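PDB 1XQI: nucleoside diphosphate kinase from Pyrobaculum aerophilum, which transfers the gamma phosphate of ATP to nucleoside diphosphates, probably by a ping-pong mechanism through a phosphorylated active-site intermediate. Local coordinates for residues K17-L22 and F186-E191; E34-F39 and V118-K123; A42-V47 and N125-I130. The protein carries 6 engineered substitutions. All blocks are in the same frame, centred on the assembly; numbering follows the deposited sequence.

Interaction 1: residues K17-L22 and F186-E191; sequences KTLLIL and FWFREE
The carbonyl oxygen of Trp187, whose indole meets Leu19 and Ile21, is hydrogen-bonded by Lys50 NZ of strand 45-52, so the end of helix 177-187 has a polar tie to the sheet beside its apolar one. Trp187 keeps CG anti to its carbonyl carbon (chi1 -71°), and this turns the five-membered part of the indole to the strand. Leu19 CD2 lies 4.2 Å from Trp187 CD1, and Ile21 CD1 lies 3.9 Å from Trp187 NE1; both methyls come at the indole obliquely, and both aliphatic side chains cross it at about a right angle. Leu19 CD2 is shared with the next ring: it lies 3.9 Å from Phe188 CE1, meeting that ring at its edge, near its plane. One methyl thus serves two aromatic groups, at the point where the chain leaves helical geometry. Behind the indole, the edge of Phe186 faces one side of it, with Phe186 CD2 3.6 Å above the Trp187 ring plane, while Phe62 meets both rings. The Phe188 side chain also rests on Val121 of strand 117-123. No hydrogen bond joins strand 17-22 to residues 186-191. The closing helix is therefore seated by buried methyl-aromatic packing on the sheet face that carries Leu19 and Ile21, next to His172, the predicted phosphohistidine, which Ile21 touches.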
ATOM      1  N   LYS A  17     -10.759 -10.882  -9.995  1.00 33.21           N
ATOM      2  CA  LYS A  17     -10.089  -9.790  -9.314  1.00 32.22           C
ATOM      3  C   LYS A  17     -11.145  -8.818  -8.890  1.00 31.95           C
ATOM      4  O   LYS A  17     -12.225  -8.764  -9.486  1.00 33.40           O
ATOM      5  CB  LYS A  17      -9.195  -9.035 -10.288  1.00 32.15           C
ATOM      6  CG  LYS A  17      -7.848  -9.589 -10.445  1.00 33.80           C
ATOM      7  CD  LYS A  17      -7.000  -8.743 -11.362  1.00 37.30           C
ATOM      8  CE  LYS A  17      -6.713  -9.468 -12.653  1.00 41.33           C
ATOM      9  NZ  LYS A  17      -7.760  -9.147 -13.619  1.00 43.80           N
ATOM     10  N   THR A  18     -10.850  -7.980  -7.920  1.00 30.88           N
ATOM     11  CA  THR A  18     -11.818  -6.952  -7.560  1.00 29.39           C
ATOM     12  C   THR A  18     -11.096  -5.708  -7.086  1.00 29.77           C
ATOM     13  O   THR A  18      -9.931  -5.773  -6.725  1.00 29.91           O
ATOM     14  CB  THR A  18     -12.826  -7.463  -6.495  1.00 29.18           C
ATOM     15  OG1 THR A  18     -13.885  -6.507  -6.331  1.00 25.72           O
ATOM     16  CG2 THR A  18     -12.101  -7.759  -5.144  1.00 27.10           C
ATOM     17  N   LEU A  19     -11.780  -4.575  -7.100  1.00 30.35           N
ATOM     18  CA  LEU A  19     -11.163  -3.325  -6.704  1.00 30.90           C
ATOM     19  C   LEU A  19     -11.717  -2.928  -5.342  1.00 31.56           C
ATOM     20  O   LEU A  19     -12.958  -2.871  -5.134  1.00 31.96           O
ATOM     21  CB  LEU A  19     -11.499  -2.255  -7.750  1.00 31.51           C
ATOM     22  CG  LEU A  19     -10.876  -0.850  -7.790  1.00 30.84           C
ATOM     23  CD1 LEU A  19     -11.337   0.005  -6.652  1.00 28.55           C
ATOM     24  CD2 LEU A  19      -9.365  -0.940  -7.832  1.00 31.58           C
ATOM     25  N   LEU A  20     -10.800  -2.636  -4.428  1.00 31.12           N
ATOM     26  CA  LEU A  20     -11.148  -2.122  -3.121  1.00 30.83           C
ATOM     27  C   LEU A  20     -10.479  -0.766  -2.887  1.00 30.60           C
ATOM     28  O   LEU A  20      -9.303  -0.601  -3.170  1.00 30.66           O
ATOM     29  CB  LEU A  20     -10.764  -3.139  -2.023  1.00 30.73           C
ATOM     30  CG  LEU A  20     -11.230  -2.617  -0.658  1.00 31.56           C
ATOM     31  CD1 LEU A  20     -12.531  -3.270  -0.094  1.00 27.87           C
ATOM     32  CD2 LEU A  20     -10.061  -2.680   0.296  1.00 31.83           C
ATOM     33  N   ILE A  21     -11.234   0.202  -2.365  1.00 30.97           N
ATOM     34  CA  ILE A  21     -10.691   1.538  -2.016  1.00 30.09           C
ATOM     35  C   ILE A  21     -10.850   1.795  -0.531  1.00 29.97           C
ATOM     36  O   ILE A  21     -11.969   1.734  -0.017  1.00 30.27           O
ATOM     37  CB  ILE A  21     -11.446   2.681  -2.725  1.00 30.20           C
ATOM     38  CG1 ILE A  21     -11.527   2.384  -4.235  1.00 30.25           C
ATOM     39  CG2 ILE A  21     -10.777   4.049  -2.397  1.00 28.99           C
ATOM     40  CD1 ILE A  21     -12.248   3.425  -5.046  1.00 28.85           C
ATOM     41  N   LEU A  22      -9.748   2.047   0.168  1.00 29.24           N
ATOM     42  CA  LEU A  22      -9.851   2.563   1.519  1.00 28.97           C
ATOM     43  C   LEU A  22     -10.055   4.068   1.354  1.00 28.18           C
ATOM     44  O   LEU A  22      -9.253   4.728   0.707  1.00 27.64           O
ATOM     45  CB  LEU A  22      -8.634   2.214   2.387  1.00 28.43           C
ATOM     46  CG  LEU A  22      -8.501   0.746   2.834  1.00 32.39           C
ATOM     47  CD1 LEU A  22      -9.776  -0.064   2.715  1.00 34.24           C
ATOM     48  CD2 LEU A  22      -7.406  -0.013   2.081  1.00 34.90           C
ATOM     49  N   PHE A 186      -9.816   1.686 -14.764  1.00 38.57           N
ATOM     50  CA  PHE A 186      -9.913   3.097 -14.393  1.00 37.85           C
ATOM     51  C   PHE A 186      -8.725   3.611 -13.593  1.00 37.84           C
ATOM     52  O   PHE A 186      -8.243   4.690 -13.888  1.00 38.51           O
ATOM     53  CB  PHE A 186     -11.220   3.387 -13.630  1.00 36.83           C
ATOM     54  CG  PHE A 186     -11.368   4.825 -13.259  1.00 36.99           C
ATOM     55  CD1 PHE A 186     -11.956   5.726 -14.144  1.00 34.77           C
ATOM     56  CD2 PHE A 186     -10.867   5.301 -12.043  1.00 35.65           C
ATOM     57  CE1 PHE A 186     -12.051   7.079 -13.818  1.00 35.73           C
ATOM     58  CE2 PHE A 186     -10.975   6.641 -11.704  1.00 35.66           C
ATOM     59  CZ  PHE A 186     -11.564   7.531 -12.593  1.00 35.36           C
ATOM     60  N   TRP A 187      -8.281   2.851 -12.580  1.00 38.10           N
ATOM     61  CA  TRP A 187      -7.180   3.233 -11.678  1.00 37.81           C
ATOM     62  C   TRP A 187      -5.783   2.717 -12.040  1.00 39.02           C
ATOM     63  O   TRP A 187      -4.812   3.281 -11.570  1.00 39.48           O
ATOM     64  CB  TRP A 187      -7.471   2.749 -10.263  1.00 37.33           C
ATOM     65  CG  TRP A 187      -8.566   3.463  -9.549  1.00 35.60           C
ATOM     66  CD1 TRP A 187      -9.792   2.960  -9.205  1.00 34.54           C
ATOM     67  CD2 TRP A 187      -8.533   4.804  -9.067  1.00 34.82           C
ATOM     68  NE1 TRP A 187     -10.541   3.924  -8.558  1.00 35.02           N
ATOM     69  CE2 TRP A 187      -9.789   5.060  -8.443  1.00 34.97           C
ATOM     70  CE3 TRP A 187      -7.575   5.833  -9.121  1.00 34.40           C
ATOM     71  CZ2 TRP A 187     -10.108   6.294  -7.861  1.00 37.00           C
ATOM     72  CZ3 TRP A 187      -7.887   7.068  -8.543  1.00 35.92           C
ATOM     73  CH2 TRP A 187      -9.157   7.290  -7.927  1.00 37.22           C
ATOM     74  N   PHE A 188      -5.672   1.650 -12.831  1.00 40.49           N
ATOM     75  CA  PHE A 188      -4.376   1.011 -13.102  1.00 42.60           C
ATOM     76  C   PHE A 188      -4.103   0.790 -14.591  1.00 45.70           C
ATOM     77  O   PHE A 188      -4.957   0.270 -15.314  1.00 45.38           O
ATOM     78  CB  PHE A 188      -4.229  -0.325 -12.319  1.00 41.09           C
ATOM     79  CG  PHE A 188      -4.346  -0.164 -10.815  1.00 38.80           C
ATOM     80  CD1 PHE A 188      -5.547  -0.432 -10.165  1.00 35.49           C
ATOM     81  CD2 PHE A 188      -3.276   0.298 -10.068  1.00 36.52           C
ATOM     82  CE1 PHE A 188      -5.688  -0.266  -8.810  1.00 33.84           C
ATOM     83  CE2 PHE A 188      -3.393   0.476  -8.685  1.00 37.04           C
ATOM     84  CZ  PHE A 188      -4.601   0.194  -8.050  1.00 38.37           C
ATOM     85  N   ARG A 189      -2.909   1.176 -15.051  1.00 49.56           N
ATOM     86  CA  ARG A 189      -2.447   0.747 -16.383  1.00 53.78           C
ATOM     87  C   ARG A 189      -2.195  -0.754 -16.313  1.00 55.54           C
ATOM     88  O   ARG A 189      -2.041  -1.306 -15.235  1.00 55.71           O
ATOM     89  CB  ARG A 189      -1.152   1.460 -16.803  1.00 54.22           C
ATOM     90  CG  ARG A 189      -1.297   2.923 -17.266  1.00 57.49           C
ATOM     91  CD  ARG A 189      -1.181   3.919 -16.105  1.00 63.63           C
ATOM     92  NE  ARG A 189       0.126   3.920 -15.405  1.00 67.17           N
ATOM     93  CZ  ARG A 189       0.420   4.695 -14.346  1.00 68.52           C
ATOM     94  NH1 ARG A 189      -0.493   5.543 -13.858  1.00 68.27           N
ATOM     95  NH2 ARG A 189       1.627   4.639 -13.769  1.00 68.24           N
ATOM     96  N   GLU A 190      -2.159  -1.421 -17.456  1.00 58.75           N
ATOM     97  CA  GLU A 190      -1.825  -2.855 -17.513  1.00 61.10           C
ATOM     98  C   GLU A 190      -0.602  -3.229 -16.664  1.00 62.06           C
ATOM     99  O   GLU A 190      -0.618  -4.221 -15.938  1.00 62.43           O
ATOM    100  CB  GLU A 190      -1.606  -3.270 -18.973  1.00 61.85           C
ATOM    101  CG  GLU A 190      -2.908  -3.399 -19.744  1.00 65.53           C
ATOM    102  CD  GLU A 190      -3.991  -4.049 -18.875  1.00 69.90           C
ATOM    103  OE1 GLU A 190      -4.957  -3.338 -18.492  1.00 71.69           O
ATOM    104  OE2 GLU A 190      -3.850  -5.255 -18.543  1.00 70.16           O
ATOM    105  N   GLU A 191       0.430  -2.394 -16.741  1.00 63.17           N
ATOM    106  CA  GLU A 191       1.731  -2.657 -16.142  1.00 64.22           C
ATOM    107  C   GLU A 191       1.701  -2.634 -14.607  1.00 64.02           C
ATOM    108  O   GLU A 191       2.582  -3.201 -13.954  1.00 64.21           O
ATOM    109  CB  GLU A 191       2.776  -1.645 -16.661  1.00 64.83           C
ATOM    110  CG  GLU A 191       2.890  -1.518 -18.196  1.00 67.37           C
ATOM    111  CD  GLU A 191       2.054  -0.355 -18.739  1.00 70.30           C
ATOM    112  OE1 GLU A 191       2.575   0.791 -18.819  1.00 71.05           O
ATOM    113  OE2 GLU A 191       0.872  -0.595 -19.084  1.00 69.96           O
TER

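Interaction 2: residues E34-F39 and V118-K123; sequences EIISRF and VVMVLK
Phe39 lays one face of its ring against Leu122, whose CD1 stands 3.6 Å above the ring plane and shifted toward the rim. This is a CH-pi contact: Leu122 CD1 is 3.8 Å from the centroid of the Phe39 ring and 15° off its normal. The two side chains cross at about a right angle. The other branch, Leu122 CD2, packs 3.7 Å from Phe39 CB, so the leucine fork holds both the ring and the root of the phenylalanine. The selenium of Met120, a selenomethionine, reaches the same ring obliquely in a Met-aromatic contact, 4.3 Å from Phe39 CD1. Met120 CG sits between the backbone N and the carbonyl carbon (chi1 65°), and a turn about the CG-SE bond carries the terminal methyl to Ile36, where Met120 CE lies 3.9 Å from Ile36 CG1. With an alanine at Phe39, Leu122 would probably face a gap where the ring lay and Met120 would lose its aromatic neighbour, leaving both side chains freer to shift. Helix 32-42 runs nearly parallel to strand 117-123 here, with segment axes 13° apart in direction. Phe39 also touches Leu20 of strand 17-22 and Ile148 of helix 148-152, while Ile36 leans on Ile46 of strand 45-52 and on Asp33 of the second subunit, so the helix, running along strand 117-123, also reaches the strands flanking it.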
ATOM      1  N   GLU A  34      -4.803  -3.041   9.111  1.00 31.28           N
ATOM      2  CA  GLU A  34      -5.788  -3.918   9.688  1.00 32.77           C
ATOM      3  C   GLU A  34      -6.631  -4.572   8.587  1.00 32.70           C
ATOM      4  O   GLU A  34      -6.844  -5.815   8.559  1.00 32.54           O
ATOM      5  CB  GLU A  34      -6.637  -3.152  10.700  1.00 33.33           C
ATOM      6  CG  GLU A  34      -6.286  -3.505  12.154  1.00 37.55           C
ATOM      7  CD  GLU A  34      -5.821  -2.329  12.970  1.00 42.98           C
ATOM      8  OE1 GLU A  34      -5.221  -2.550  14.033  1.00 47.05           O
ATOM      9  OE2 GLU A  34      -6.063  -1.176  12.572  1.00 46.40           O
ATOM     10  N   ILE A  35      -7.061  -3.735   7.637  1.00 32.69           N
ATOM     11  CA  ILE A  35      -7.879  -4.189   6.476  1.00 30.91           C
ATOM     12  C   ILE A  35      -7.101  -5.132   5.519  1.00 30.30           C
ATOM     13  O   ILE A  35      -7.620  -6.171   5.075  1.00 29.24           O
ATOM     14  CB  ILE A  35      -8.479  -2.961   5.756  1.00 30.72           C
ATOM     15  CG1 ILE A  35      -9.444  -2.260   6.716  1.00 30.67           C
ATOM     16  CG2 ILE A  35      -9.129  -3.334   4.395  1.00 30.21           C
ATOM     17  CD1 ILE A  35     -10.356  -1.220   6.071  1.00 32.93           C
ATOM     18  N   ILE A  36      -5.867  -4.757   5.192  1.00 28.83           N
ATOM     19  CA  ILE A  36      -5.015  -5.616   4.418  1.00 27.92           C
ATOM     20  C   ILE A  36      -4.876  -6.957   5.136  1.00 28.07           C
ATOM     21  O   ILE A  36      -4.978  -8.011   4.493  1.00 28.25           O
ATOM     22  CB  ILE A  36      -3.668  -4.974   4.161  1.00 27.93           C
ATOM     23  CG1 ILE A  36      -3.869  -3.807   3.192  1.00 28.72           C
ATOM     24  CG2 ILE A  36      -2.662  -5.998   3.547  1.00 28.04           C
ATOM     25  CD1 ILE A  36      -2.583  -3.095   2.833  1.00 28.41           C
ATOM     26  N   SER A  37      -4.713  -6.958   6.461  1.00 26.98           N
ATOM     27  CA  SER A  37      -4.602  -8.240   7.154  1.00 26.90           C
ATOM     28  C   SER A  37      -5.810  -9.218   6.952  1.00 26.94           C
ATOM     29  O   SER A  37      -5.631 -10.426   6.799  1.00 26.54           O
ATOM     30  CB  SER A  37      -4.262  -8.040   8.627  1.00 26.31           C
ATOM     31  OG  SER A  37      -4.612  -9.200   9.355  1.00 29.44           O
ATOM     32  N   ARG A  38      -7.035  -8.703   6.946  1.00 27.61           N
ATOM     33  CA  ARG A  38      -8.202  -9.570   6.760  1.00 27.88           C
ATOM     34  C   ARG A  38      -8.179 -10.241   5.389  1.00 28.42           C
ATOM     35  O   ARG A  38      -8.585 -11.414   5.274  1.00 28.67           O
ATOM     36  CB  ARG A  38      -9.497  -8.819   6.971  1.00 26.89           C
ATOM     37  CG  ARG A  38      -9.372  -7.739   7.986  1.00 31.54           C
ATOM     38  CD  ARG A  38      -9.887  -8.078   9.377  1.00 36.87           C
ATOM     39  NE  ARG A  38     -11.340  -7.987   9.370  1.00 40.62           N
ATOM     40  CZ  ARG A  38     -12.124  -7.632  10.389  1.00 39.28           C
ATOM     41  NH1 ARG A  38     -11.643  -7.306  11.606  1.00 35.45           N
ATOM     42  NH2 ARG A  38     -13.429  -7.628  10.157  1.00 37.23           N
ATOM     43  N   PHE A  39      -7.671  -9.544   4.364  1.00 27.20           N
ATOM     44  CA  PHE A  39      -7.729 -10.103   3.030  1.00 27.05           C
ATOM     45  C   PHE A  39      -6.615 -11.144   2.859  1.00 27.66           C
ATOM     46  O   PHE A  39      -6.825 -12.222   2.318  1.00 27.78           O
ATOM     47  CB  PHE A  39      -7.666  -8.996   1.969  1.00 26.53           C
ATOM     48  CG  PHE A  39      -8.833  -8.015   2.030  1.00 26.67           C
ATOM     49  CD1 PHE A  39      -8.609  -6.632   2.001  1.00 27.87           C
ATOM     50  CD2 PHE A  39     -10.160  -8.463   2.114  1.00 27.47           C
ATOM     51  CE1 PHE A  39      -9.697  -5.718   2.017  1.00 27.07           C
ATOM     52  CE2 PHE A  39     -11.264  -7.560   2.149  1.00 27.53           C
ATOM     53  CZ  PHE A  39     -11.032  -6.185   2.099  1.00 27.26           C
ATOM     54  N   VAL A 118      -6.483   4.806  -0.677  1.00 27.34           N
ATOM     55  CA  VAL A 118      -5.558   3.733  -0.983  1.00 26.46           C
ATOM     56  C   VAL A 118      -6.425   2.797  -1.781  1.00 25.84           C
ATOM     57  O   VAL A 118      -7.508   2.422  -1.321  1.00 25.74           O
ATOM     58  CB  VAL A 118      -4.969   3.089   0.321  1.00 27.29           C
ATOM     59  CG1 VAL A 118      -4.309   1.708   0.055  1.00 27.26           C
ATOM     60  CG2 VAL A 118      -3.936   4.025   0.926  1.00 25.98           C
ATOM     61  N   VAL A 119      -5.974   2.497  -3.001  1.00 25.00           N
ATOM     62  CA  VAL A 119      -6.660   1.643  -3.953  1.00 24.32           C
ATOM     63  C   VAL A 119      -5.899   0.316  -4.060  1.00 24.05           C
ATOM     64  O   VAL A 119      -4.659   0.299  -4.159  1.00 23.72           O
ATOM     65  CB  VAL A 119      -6.696   2.300  -5.361  1.00 25.07           C
ATOM     66  CG1 VAL A 119      -7.686   1.560  -6.268  1.00 24.92           C
ATOM     67  CG2 VAL A 119      -7.147   3.760  -5.249  1.00 27.60           C
HETATM   68  N   MSE A 120      -6.619  -0.796  -4.049  1.00 23.06           N
HETATM   69  CA  MSE A 120      -5.950  -2.103  -4.193  1.00 22.98           C
HETATM   70  C   MSE A 120      -6.787  -2.994  -5.082  1.00 23.19           C
HETATM   71  O   MSE A 120      -8.008  -2.829  -5.232  1.00 22.02           O
HETATM   72  CB  MSE A 120      -5.614  -2.791  -2.802  1.00 22.73           C
HETATM   73  CG  MSE A 120      -6.829  -3.199  -1.949  1.00 20.96           C
HETATM   74 SE   MSE A 120      -6.361  -3.787  -0.299  1.00 13.47          SE
HETATM   75  CE  MSE A 120      -5.939  -2.181   0.270  1.00 16.99           C
ATOM     76  N   VAL A 121      -6.103  -3.947  -5.697  1.00 24.26           N
ATOM     77  CA  VAL A 121      -6.795  -4.978  -6.467  1.00 25.32           C
ATOM     78  C   VAL A 121      -6.512  -6.282  -5.764  1.00 25.30           C
ATOM     79  O   VAL A 121      -5.360  -6.566  -5.407  1.00 26.47           O
ATOM     80  CB  VAL A 121      -6.336  -4.996  -7.907  1.00 25.59           C
ATOM     81  CG1 VAL A 121      -6.992  -6.166  -8.696  1.00 27.75           C
ATOM     82  CG2 VAL A 121      -6.700  -3.673  -8.568  1.00 27.15           C
ATOM     83  N   LEU A 122      -7.561  -7.040  -5.524  1.00 24.87           N
ATOM     84  CA  LEU A 122      -7.473  -8.285  -4.793  1.00 26.19           C
ATOM     85  C   LEU A 122      -7.917  -9.363  -5.767  1.00 27.68           C
ATOM     86  O   LEU A 122      -8.973  -9.219  -6.426  1.00 27.68           O
ATOM     87  CB  LEU A 122      -8.403  -8.278  -3.564  1.00 25.66           C
ATOM     88  CG  LEU A 122      -7.947  -7.361  -2.427  1.00 26.16           C
ATOM     89  CD1 LEU A 122      -9.161  -6.924  -1.623  1.00 24.63           C
ATOM     90  CD2 LEU A 122      -6.950  -8.114  -1.576  1.00 23.19           C
ATOM     91  N   LYS A 123      -7.092 -10.408  -5.854  1.00 27.83           N
ATOM     92  CA  LYS A 123      -7.258 -11.554  -6.724  1.00 29.15           C
ATOM     93  C   LYS A 123      -7.478 -12.832  -5.885  1.00 28.78           C
ATOM     94  O   LYS A 123      -6.753 -13.130  -4.899  1.00 29.33           O
ATOM     95  CB  LYS A 123      -5.981 -11.709  -7.598  1.00 29.69           C
ATOM     96  CG  LYS A 123      -6.038 -12.791  -8.714  1.00 29.50           C
ATOM     97  CD  LYS A 123      -4.634 -13.153  -9.198  1.00 32.49           C
ATOM     98  CE  LYS A 123      -4.609 -14.104 -10.421  1.00 34.94           C
ATOM     99  NZ  LYS A 123      -4.480 -13.292 -11.684  1.00 37.04           N
TER

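Interaction 3: residues A42-V47 and N125-I130; sequences AGLKIV and NRAVEI
Apolar packing alone joins the two segments, and Leu44 carries it with both branches. With CG anti to its carbonyl carbon (chi1 -65°), the leucine spreads its two methyls over the start of helix 127-135: Leu44 CD2 lies 4.0 Å from Ala127 CB, and Leu44 CD1 lies 3.8 Å from CG2 of Ile130, one turn further on. Leu44 and Ile130 pass each other obliquely, each offering a branch methyl. Leu44 also touches Phe39, Leu122 and Val131, which makes it part of the layer between the helices and the sheet. Ionic contacts stay within residues 125-130, at the exposed helix start. Arg126 NE donates to Glu129 OE1 at 3.0 Å, nearly straight (163°), with the acceptor in the guanidinium plane and the donor on the syn side, tilted 21° out of the carboxylate plane. Arg126 NH2 completes the salt bridge, 2.9 Å from Glu129 OE2, and the pair ties the N-cap residue to the first turn. A backbone bond, Ile130 N to Arg126 O, closes that turn; separately, Glu16 OE2 accepts from Val128 N. At the other segment, Gly43 closes helix 32-42 with positive phi in a Schellman motif. The contact thus joins the link from helix 32-42 to strand 45-52 with that from strand 117-123 to helix 127-135, both connections of the ferredoxin-like beta-alpha-beta-beta-alpha-beta fold.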
ATOM      1  N   ALA A  42      -7.524 -14.403   4.374  1.00 25.40           N
ATOM      2  CA  ALA A  42      -8.559 -15.179   3.704  1.00 24.83           C
ATOM      3  C   ALA A  42      -7.978 -15.947   2.523  1.00 24.47           C
ATOM      4  O   ALA A  42      -8.597 -16.881   2.016  1.00 23.53           O
ATOM      5  CB  ALA A  42      -9.702 -14.260   3.236  1.00 24.11           C
ATOM      6  N   GLY A  43      -6.787 -15.549   2.092  1.00 24.07           N
ATOM      7  CA  GLY A  43      -6.211 -16.150   0.917  1.00 24.53           C
ATOM      8  C   GLY A  43      -6.269 -15.246  -0.307  1.00 25.85           C
ATOM      9  O   GLY A  43      -5.904 -15.665  -1.367  1.00 27.05           O
ATOM     10  N   LEU A  44      -6.738 -14.014  -0.211  1.00 26.60           N
ATOM     11  CA  LEU A  44      -6.620 -13.109  -1.356  1.00 27.33           C
ATOM     12  C   LEU A  44      -5.200 -12.529  -1.522  1.00 28.46           C
ATOM     13  O   LEU A  44      -4.538 -12.209  -0.516  1.00 29.12           O
ATOM     14  CB  LEU A  44      -7.641 -11.986  -1.231  1.00 27.25           C
ATOM     15  CG  LEU A  44      -9.106 -12.420  -1.316  1.00 27.62           C
ATOM     16  CD1 LEU A  44      -9.975 -11.522  -0.437  1.00 22.90           C
ATOM     17  CD2 LEU A  44      -9.607 -12.495  -2.779  1.00 25.51           C
ATOM     18  N   LYS A  45      -4.726 -12.394  -2.771  1.00 28.62           N
ATOM     19  CA  LYS A  45      -3.427 -11.745  -3.009  1.00 29.53           C
ATOM     20  C   LYS A  45      -3.675 -10.303  -3.436  1.00 30.06           C
ATOM     21  O   LYS A  45      -4.609 -10.052  -4.195  1.00 31.13           O
ATOM     22  CB  LYS A  45      -2.586 -12.523  -4.087  1.00 29.08           C
ATOM     23  N   ILE A  46      -2.893  -9.341  -2.928  1.00 30.45           N
ATOM     24  CA  ILE A  46      -2.896  -7.953  -3.454  1.00 30.04           C
ATOM     25  C   ILE A  46      -2.022  -7.905  -4.713  1.00 30.32           C
ATOM     26  O   ILE A  46      -0.848  -8.196  -4.642  1.00 29.24           O
ATOM     27  CB  ILE A  46      -2.308  -6.949  -2.436  1.00 30.25           C
ATOM     28  CG1 ILE A  46      -3.190  -6.867  -1.183  1.00 31.36           C
ATOM     29  CG2 ILE A  46      -2.034  -5.548  -3.097  1.00 27.78           C
ATOM     30  CD1 ILE A  46      -2.601  -5.948  -0.088  1.00 30.56           C
ATOM     31  N   VAL A  47      -2.596  -7.559  -5.865  1.00 30.71           N
ATOM     32  CA  VAL A  47      -1.826  -7.529  -7.132  1.00 29.71           C
ATOM     33  C   VAL A  47      -1.631  -6.080  -7.668  1.00 29.65           C
ATOM     34  O   VAL A  47      -0.989  -5.875  -8.705  1.00 29.18           O
ATOM     35  CB  VAL A  47      -2.461  -8.476  -8.236  1.00 30.06           C
ATOM     36  CG1 VAL A  47      -2.508  -9.970  -7.805  1.00 28.73           C
ATOM     37  CG2 VAL A  47      -3.811  -8.027  -8.627  1.00 30.03           C
ATOM     38  N   ASN A 125     -10.185 -16.740  -5.935  1.00 29.84           N
ATOM     39  CA  ASN A 125     -11.478 -17.372  -6.208  1.00 30.26           C
ATOM     40  C   ASN A 125     -12.675 -16.539  -5.711  1.00 29.94           C
ATOM     41  O   ASN A 125     -12.790 -16.250  -4.520  1.00 29.69           O
ATOM     42  CB  ASN A 125     -11.543 -18.786  -5.609  1.00 30.56           C
ATOM     43  CG  ASN A 125     -12.889 -19.462  -5.896  1.00 33.21           C
ATOM     44  OD1 ASN A 125     -13.291 -19.625  -7.069  1.00 33.42           O
ATOM     45  ND2 ASN A 125     -13.620 -19.792  -4.835  1.00 32.94           N
ATOM     46  N   ARG A 126     -13.539 -16.137  -6.642  1.00 29.73           N
ATOM     47  CA  ARG A 126     -14.804 -15.392  -6.342  1.00 29.06           C
ATOM     48  C   ARG A 126     -14.605 -14.134  -5.515  1.00 28.31           C
ATOM     49  O   ARG A 126     -15.411 -13.799  -4.625  1.00 28.53           O
ATOM     50  CB  ARG A 126     -15.851 -16.325  -5.735  1.00 28.75           C
ATOM     51  CG  ARG A 126     -16.101 -17.497  -6.653  1.00 30.41           C
ATOM     52  CD  ARG A 126     -17.021 -18.547  -6.046  1.00 35.86           C
ATOM     53  NE  ARG A 126     -18.382 -18.040  -6.017  1.00 38.66           N
ATOM     54  CZ  ARG A 126     -19.447 -18.752  -5.705  1.00 38.84           C
ATOM     55  NH1 ARG A 126     -19.323 -20.028  -5.398  1.00 41.57           N
ATOM     56  NH2 ARG A 126     -20.635 -18.172  -5.704  1.00 36.51           N
ATOM     57  N   ALA A 127     -13.537 -13.430  -5.866  1.00 27.23           N
ATOM     58  CA  ALA A 127     -13.051 -12.286  -5.149  1.00 27.03           C
ATOM     59  C   ALA A 127     -14.093 -11.259  -4.865  1.00 27.51           C
ATOM     60  O   ALA A 127     -14.041 -10.643  -3.817  1.00 27.53           O
ATOM     61  CB  ALA A 127     -11.922 -11.633  -5.912  1.00 27.07           C
ATOM     62  N   VAL A 128     -15.020 -11.048  -5.798  1.00 28.57           N
ATOM     63  CA  VAL A 128     -15.959  -9.938  -5.708  1.00 28.85           C
ATOM     64  C   VAL A 128     -16.939 -10.182  -4.582  1.00 30.10           C
ATOM     65  O   VAL A 128     -17.115  -9.296  -3.724  1.00 30.55           O
ATOM     66  CB  VAL A 128     -16.676  -9.656  -7.077  1.00 29.24           C
ATOM     67  CG1 VAL A 128     -17.894  -8.718  -6.937  1.00 27.74           C
ATOM     68  CG2 VAL A 128     -15.720  -9.060  -8.064  1.00 29.23           C
ATOM     69  N   GLU A 129     -17.565 -11.365  -4.569  1.00 31.09           N
ATOM     70  CA  GLU A 129     -18.452 -11.730  -3.471  1.00 32.83           C
ATOM     71  C   GLU A 129     -17.696 -11.826  -2.124  1.00 32.16           C
ATOM     72  O   GLU A 129     -18.228 -11.374  -1.090  1.00 31.34           O
ATOM     73  CB  GLU A 129     -19.112 -13.086  -3.678  1.00 33.31           C
ATOM     74  CG  GLU A 129     -19.720 -13.341  -4.981  1.00 39.73           C
ATOM     75  CD  GLU A 129     -19.703 -14.851  -5.283  1.00 49.64           C
ATOM     76  OE1 GLU A 129     -19.354 -15.205  -6.458  1.00 51.41           O
ATOM     77  OE2 GLU A 129     -19.997 -15.675  -4.338  1.00 50.51           O
ATOM     78  N   ILE A 130     -16.516 -12.469  -2.152  1.00 31.37           N
ATOM     79  CA  ILE A 130     -15.692 -12.698  -0.954  1.00 31.10           C
ATOM     80  C   ILE A 130     -15.465 -11.370  -0.210  1.00 30.04           C
ATOM     81  O   ILE A 130     -15.876 -11.220   0.961  1.00 30.61           O
ATOM     82  CB  ILE A 130     -14.311 -13.377  -1.282  1.00 31.39           C
ATOM     83  CG1 ILE A 130     -14.461 -14.844  -1.668  1.00 29.22           C
ATOM     84  CG2 ILE A 130     -13.336 -13.211  -0.102  1.00 32.92           C
ATOM     85  CD1 ILE A 130     -15.399 -15.605  -0.783  1.00 31.17           C
TER

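All three contacts use one antiparallel sheet, ordered 45-52, 117-123, 17-22, 171-173. Interactions 2 and 3, with centres about 9 Å apart, lie on the face covered by helices 32-42 and 127-135; interaction 1, about 11 and 13 Å from them, brings the end of helix 177-187 to the other face. Along the chain the segments of interactions 2 and 3 alternate, and both are nested within the long loop closed by interaction 1. Backbone pairing connects them: Thr18 N lies 2.7 Å from Leu122 O, and Lys123 N lies 3.0 Å from Lys45 O. Through interaction 1, chain start and chain end meet around one ferredoxin-like core, which borders the predicted active-site histidine.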